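Local coordinates for protein amidase, hydantoinase/carbamoylase family (Burkholderia ambifaria, PDB 5TP4) that probably hydrolyses N-carbamoyl-L-amino acids as a zinc-dependent, dimeric amidase of the peptidase M20 family, at residues H264-R278 with D288-Q302. Numbering follows the deposited sequence.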
loop_
_atom_site.group_PDB
_atom_site.type_symbol
_atom_site.label_atom_id
_atom_site.label_comp_id
_atom_site.label_asym_id
_atom_site.label_seq_id
_atom_site.Cartn_x
_atom_site.Cartn_y
_atom_site.Cartn_z
ATOM N N HIS B 264 8.740 8.491 -24.362
ATOM C CA HIS B 264 9.365 9.790 -24.152
ATOM C C HIS B 264 10.814 9.680 -23.734
ATOM O O HIS B 264 11.361 10.625 -23.158
ATOM C CB HIS B 264 8.592 10.590 -23.106
ATOM C CG HIS B 264 7.267 11.069 -23.595
ATOM N ND1 HIS B 264 7.093 12.320 -24.151
ATOM C CD2 HIS B 264 6.056 10.469 -23.622
ATOM C CE1 HIS B 264 5.827 12.468 -24.500
ATOM N NE2 HIS B 264 5.178 11.360 -24.197
ATOM N N ALA B 265 11.436 8.545 -23.994
ATOM C CA ALA B 265 12.818 8.343 -23.629
ATOM C C ALA B 265 13.732 9.241 -24.464
ATOM O O ALA B 265 13.476 9.473 -25.652
ATOM C CB ALA B 265 13.189 6.875 -23.825
ATOM N N PRO B 266 14.832 9.730 -23.875
ATOM C CA PRO B 266 15.283 9.387 -22.529
ATOM C C PRO B 266 14.867 10.379 -21.454
ATOM O O PRO B 266 15.089 10.121 -20.273
ATOM C CB PRO B 266 16.804 9.398 -22.680
ATOM C CG PRO B 266 17.037 10.550 -23.582
ATOM C CD PRO B 266 15.882 10.475 -24.604
ATOM N N ARG B 267 14.254 11.493 -21.839
ATOM C CA ARG B 267 14.076 12.585 -20.886
ATOM C C ARG B 267 12.875 12.396 -19.968
ATOM O O ARG B 267 12.841 12.996 -18.886
ATOM C CB ARG B 267 13.941 13.909 -21.634
ATOM C CG ARG B 267 15.215 14.292 -22.355
ATOM C CD ARG B 267 15.010 15.554 -23.171
ATOM N NE ARG B 267 16.294 16.157 -23.525
ATOM C CZ ARG B 267 16.428 17.338 -24.122
ATOM N NH1 ARG B 267 15.351 18.048 -24.438
ATOM N NH2 ARG B 267 17.638 17.806 -24.394
ATOM N N GLY B 268 11.909 11.564 -20.349
ATOM C CA GLY B 268 10.728 11.355 -19.533
ATOM C C GLY B 268 10.989 10.292 -18.479
ATOM O O GLY B 268 11.632 9.280 -18.750
ATOM N N LEU B 269 10.491 10.543 -17.268
ATOM C CA LEU B 269 10.563 9.585 -16.163
ATOM C C LEU B 269 9.209 9.483 -15.484
ATOM O O LEU B 269 8.446 10.443 -15.466
ATOM C CB LEU B 269 11.579 10.005 -15.094
ATOM C CG LEU B 269 12.986 10.345 -15.583
ATOM C CD1 LEU B 269 13.743 10.944 -14.391
ATOM C CD2 LEU B 269 13.713 9.107 -16.186
ATOM N N ALA B 270 8.927 8.323 -14.898
ATOM C CA ALA B 270 7.732 8.229 -14.073
ATOM C C ALA B 270 7.927 7.171 -13.009
ATOM O O ALA B 270 8.556 6.137 -13.242
ATOM C CB ALA B 270 6.474 7.899 -14.880
ATOM N N THR B 271 7.333 7.435 -11.854
ATOM C CA THR B 271 7.545 6.635 -10.661
ATOM C C THR B 271 6.233 6.548 -9.906
ATOM O O THR B 271 5.647 7.583 -9.578
ATOM C CB THR B 271 8.594 7.284 -9.752
ATOM O OG1 THR B 271 9.752 7.662 -10.507
ATOM C CG2 THR B 271 8.982 6.322 -8.625
ATOM N N ILE B 272 5.801 5.329 -9.576
ATOM C CA ILE B 272 4.680 5.132 -8.671
ATOM C C ILE B 272 5.312 4.770 -7.332
ATOM O O ILE B 272 5.756 3.633 -7.112
ATOM C CB ILE B 272 3.707 4.065 -9.172
ATOM C CG1 ILE B 272 3.050 4.558 -10.487
ATOM C CG2 ILE B 272 2.664 3.769 -8.087
ATOM C CD1 ILE B 272 2.169 3.478 -11.147
ATOM N N GLY B 273 5.402 5.764 -6.461
ATOM C CA GLY B 273 6.093 5.607 -5.193
ATOM C C GLY B 273 5.229 5.224 -4.010
ATOM O O GLY B 273 5.743 4.692 -3.023
ATOM N N GLN B 274 3.930 5.499 -4.061
ATOM C CA GLN B 274 3.023 5.073 -3.010
ATOM C C GLN B 274 1.839 4.384 -3.651
ATOM O O GLN B 274 1.402 4.787 -4.733
ATOM C CB GLN B 274 2.505 6.256 -2.154
ATOM C CG GLN B 274 3.603 7.096 -1.551
ATOM C CD GLN B 274 3.075 8.253 -0.723
ATOM O OE1 GLN B 274 1.879 8.574 -0.747
ATOM N NE2 GLN B 274 3.961 8.875 0.029
ATOM N N ALA B 275 1.369 3.306 -3.021
ATOM C CA ALA B 275 0.230 2.594 -3.575
ATOM C C ALA B 275 -0.335 1.668 -2.518
ATOM O O ALA B 275 0.417 1.099 -1.705
ATOM C CB ALA B 275 0.613 1.799 -4.836
ATOM N N GLY B 276 -1.655 1.522 -2.520
ATOM C CA GLY B 276 -2.277 0.627 -1.561
ATOM C C GLY B 276 -3.706 0.303 -1.924
ATOM O O GLY B 276 -4.416 1.112 -2.533
ATOM N N ILE B 277 -4.130 -0.885 -1.525
ATOM C CA ILE B 277 -5.535 -1.264 -1.552
ATOM C C ILE B 277 -6.130 -0.833 -0.228
ATOM O O ILE B 277 -5.642 -1.242 0.831
ATOM C CB ILE B 277 -5.689 -2.780 -1.757
ATOM C CG1 ILE B 277 -5.074 -3.204 -3.095
ATOM C CG2 ILE B 277 -7.169 -3.178 -1.681
ATOM C CD1 ILE B 277 -5.008 -4.715 -3.269
ATOM N N ARG B 278 -7.170 -0.001 -0.277
ATOM C CA ARG B 278 -7.805 0.510 0.928
ATOM C C ARG B 278 -8.872 -0.441 1.466
ATOM O O ARG B 278 -9.526 -1.166 0.716
ATOM C CB ARG B 278 -8.423 1.881 0.648
ATOM C CG ARG B 278 -7.408 2.952 0.230
ATOM C CD ARG B 278 -8.081 4.330 0.136
ATOM N NE ARG B 278 -8.904 4.616 1.311
ATOM C CZ ARG B 278 -8.540 5.421 2.305
ATOM N NH1 ARG B 278 -7.367 6.044 2.262
ATOM N NH2 ARG B 278 -9.351 5.612 3.337
ATOM N N ASP B 288 -11.138 -0.326 -4.032
ATOM C CA ASP B 288 -10.679 1.047 -3.790
ATOM C C ASP B 288 -9.159 1.004 -3.722
ATOM O O ASP B 288 -8.597 0.501 -2.740
ATOM C CB ASP B 288 -11.283 1.595 -2.485
ATOM C CG ASP B 288 -10.988 3.066 -2.246
ATOM O OD1 ASP B 288 -10.389 3.729 -3.113
ATOM O OD2 ASP B 288 -11.365 3.565 -1.152
ATOM N N VAL B 289 -8.497 1.491 -4.768
ATOM C CA VAL B 289 -7.041 1.449 -4.866
ATOM C C VAL B 289 -6.558 2.862 -5.123
ATOM O O VAL B 289 -7.115 3.562 -5.979
ATOM C CB VAL B 289 -6.556 0.530 -5.998
ATOM C CG1 VAL B 289 -5.026 0.562 -6.063
ATOM C CG2 VAL B 289 -7.068 -0.919 -5.795
ATOM N N THR B 290 -5.543 3.289 -4.385
ATOM C CA THR B 290 -4.926 4.591 -4.619
ATOM C C THR B 290 -3.452 4.387 -4.933
ATOM O O THR B 290 -2.806 3.500 -4.378
ATOM C CB THR B 290 -5.069 5.542 -3.415
ATOM O OG1 THR B 290 -4.501 4.941 -2.239
ATOM C CG2 THR B 290 -6.557 5.932 -3.183
ATOM N N PHE B 291 -2.918 5.202 -5.836
ATOM C CA PHE B 291 -1.474 5.234 -5.978
ATOM C C PHE B 291 -1.074 6.633 -6.415
ATOM O O PHE B 291 -1.909 7.411 -6.876
ATOM C CB PHE B 291 -0.983 4.171 -6.958
ATOM C CG PHE B 291 -1.569 4.261 -8.337
ATOM C CD1 PHE B 291 -2.770 3.633 -8.641
ATOM C CD2 PHE B 291 -0.878 4.907 -9.355
ATOM C CE1 PHE B 291 -3.285 3.676 -9.946
ATOM C CE2 PHE B 291 -1.387 4.957 -10.655
ATOM C CZ PHE B 291 -2.579 4.332 -10.956
ATOM N N THR B 292 0.204 6.960 -6.231
ATOM C CA THR B 292 0.723 8.262 -6.635
ATOM C C THR B 292 1.584 8.096 -7.877
ATOM O O THR B 292 2.142 7.025 -8.138
ATOM C CB THR B 292 1.556 8.940 -5.532
ATOM O OG1 THR B 292 2.710 8.139 -5.219
ATOM C CG2 THR B 292 0.712 9.150 -4.286
ATOM N N VAL B 293 1.676 9.165 -8.664
ATOM C CA VAL B 293 2.553 9.187 -9.826
ATOM C C VAL B 293 3.445 10.410 -9.720
ATOM O O VAL B 293 2.954 11.521 -9.505
ATOM C CB VAL B 293 1.772 9.225 -11.158
ATOM C CG1 VAL B 293 2.741 9.246 -12.285
ATOM C CG2 VAL B 293 0.888 7.982 -11.302
ATOM N N ASP B 294 4.751 10.200 -9.870
ATOM C CA ASP B 294 5.730 11.268 -10.042
ATOM C C ASP B 294 6.160 11.233 -11.504
ATOM O O ASP B 294 6.694 10.220 -11.968
ATOM C CB ASP B 294 6.903 11.040 -9.081
ATOM C CG ASP B 294 8.054 12.044 -9.245
ATOM O OD1 ASP B 294 8.671 12.081 -10.321
ATOM O OD2 ASP B 294 8.380 12.725 -8.242
ATOM N N LEU B 295 5.898 12.320 -12.235
ATOM C CA LEU B 295 6.228 12.445 -13.658
ATOM C C LEU B 295 7.295 13.508 -13.852
ATOM O O LEU B 295 7.193 14.587 -13.273
ATOM C CB LEU B 295 5.019 12.887 -14.488
ATOM C CG LEU B 295 3.853 11.959 -14.748
ATOM C CD1 LEU B 295 2.877 12.718 -15.664
ATOM C CD2 LEU B 295 4.348 10.685 -15.412
ATOM N N ARG B 296 8.288 13.229 -14.691
ATOM C CA ARG B 296 9.346 14.201 -14.960
ATOM C C ARG B 296 9.626 14.291 -16.445
ATOM O O ARG B 296 9.490 13.313 -17.182
ATOM C CB ARG B 296 10.646 13.845 -14.271
ATOM C CG ARG B 296 10.442 13.358 -12.881
ATOM C CD ARG B 296 11.161 14.199 -11.904
ATOM N NE ARG B 296 10.722 13.948 -10.535
ATOM C CZ ARG B 296 11.334 14.438 -9.469
ATOM N NH1 ARG B 296 12.442 15.188 -9.625
ATOM N NH2 ARG B 296 10.836 14.197 -8.263
ATOM N N HIS B 297 10.061 15.477 -16.866
ATOM C CA HIS B 297 10.616 15.643 -18.202
ATOM C C HIS B 297 11.521 16.866 -18.149
ATOM O O HIS B 297 11.568 17.580 -17.147
ATOM C CB HIS B 297 9.517 15.792 -19.273
ATOM C CG HIS B 297 9.973 15.441 -20.663
ATOM N ND1 HIS B 297 10.766 16.281 -21.417
ATOM C CD2 HIS B 297 9.721 14.359 -21.442
ATOM C CE1 HIS B 297 10.992 15.727 -22.599
ATOM N NE2 HIS B 297 10.385 14.552 -22.634
ATOM N N HIS B 298 12.291 17.067 -19.209
ATOM C CA HIS B 298 13.065 18.303 -19.288
ATOM C C HIS B 298 12.192 19.503 -19.627
ATOM O O HIS B 298 12.595 20.643 -19.374
ATOM C CB HIS B 298 14.166 18.181 -20.346
ATOM C CG HIS B 298 15.264 17.239 -19.969
ATOM N ND1 HIS B 298 16.502 17.263 -20.576
ATOM C CD2 HIS B 298 15.312 16.243 -19.049
ATOM C CE1 HIS B 298 17.263 16.318 -20.051
ATOM N NE2 HIS B 298 16.566 15.686 -19.120
ATOM N N ASP B 299 11.012 19.267 -20.188
ATOM C CA ASP B 299 10.179 20.294 -20.778
ATOM C C ASP B 299 8.780 20.227 -20.171
ATOM O O ASP B 299 8.234 19.136 -19.999
ATOM C CB ASP B 299 10.144 20.069 -22.288
ATOM C CG ASP B 299 9.314 21.056 -22.991
ATOM O OD1 ASP B 299 8.085 20.892 -22.973
ATOM O OD2 ASP B 299 9.895 21.994 -23.557
ATOM N N ASP B 300 8.190 21.387 -19.877
ATOM C CA ASP B 300 6.860 21.375 -19.267
ATOM C C ASP B 300 5.798 20.886 -20.234
ATOM O O ASP B 300 4.833 20.227 -19.819
ATOM C CB ASP B 300 6.493 22.767 -18.765
ATOM C CG ASP B 300 7.041 23.035 -17.387
ATOM O OD1 ASP B 300 6.406 22.604 -16.384
ATOM O OD2 ASP B 300 8.115 23.659 -17.323
ATOM N N ALA B 301 5.906 21.265 -21.512
ATOM C CA ALA B 301 4.922 20.795 -22.481
ATOM C C ALA B 301 4.950 19.279 -22.600
ATOM O O ALA B 301 3.899 18.648 -22.751
ATOM C CB ALA B 301 5.161 21.433 -23.850
ATOM N N GLN B 302 6.147 18.681 -22.559
ATOM C CA GLN B 302 6.244 17.231 -22.702
ATOM C C GLN B 302 5.772 16.509 -21.442
ATOM O O GLN B 302 5.170 15.432 -21.539
ATOM C CB GLN B 302 7.676 16.808 -23.032
ATOM C CG GLN B 302 8.173 17.204 -24.418
ATOM C CD GLN B 302 7.245 16.761 -25.535
ATOM O OE1 GLN B 302 6.881 15.586 -25.645
ATOM N NE2 GLN B 302 6.846 17.713 -26.369
HETATM O O HOH W 1 9.796 13.347 -25.201
HETATM O O HOH W 2 9.715 9.986 -11.732
HETATM O O HOH W 3 4.862 8.673 -6.881
HETATM O O HOH W 4 -10.906 -2.100 -1.397
#
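L269 and T271 pair with R296 and D294 in an antiparallel beta hairpin, 269-277 with 288-297, in what is probably the lid domain, through which many M20 enzymes dimerise. Where the 269-277 strand breaks, the register slips by one residue and T292 bridges the break: its OG1, set between backbone N and carbonyl carbon (chi1 62°), accepts from Q274 N (3.1 Å, a bent 137°) and donates to water 3, which also bridges T271 O and G273 N. I272 CD1 lies 3.8 Å from F291 CD2. A270 CB meets L295 CD2 at 3.5 Å; helix 246-262 packs on A270, I277 and V289. At the H297 end of the hairpin, R267 lays its extended chain across H298, CG 3.6 Å from the ring centroid and over its face. Its CB sits over one face of H297, toward the rim, and Q302 CB over the centre of the opposite face; D299 N donates to H297 ND1. On the face carrying L269, T271, D294 and R296, R243 of the second subunit bonds T271 OG1, and water 2 links that hydroxyl to D294. R296, also held by Q219, grips D294, also bonded by W223, side-on in the guanidinium plane: NE to OD1 2.8 Å, NH2 to OD2 2.9 Å, both through syn lone pairs.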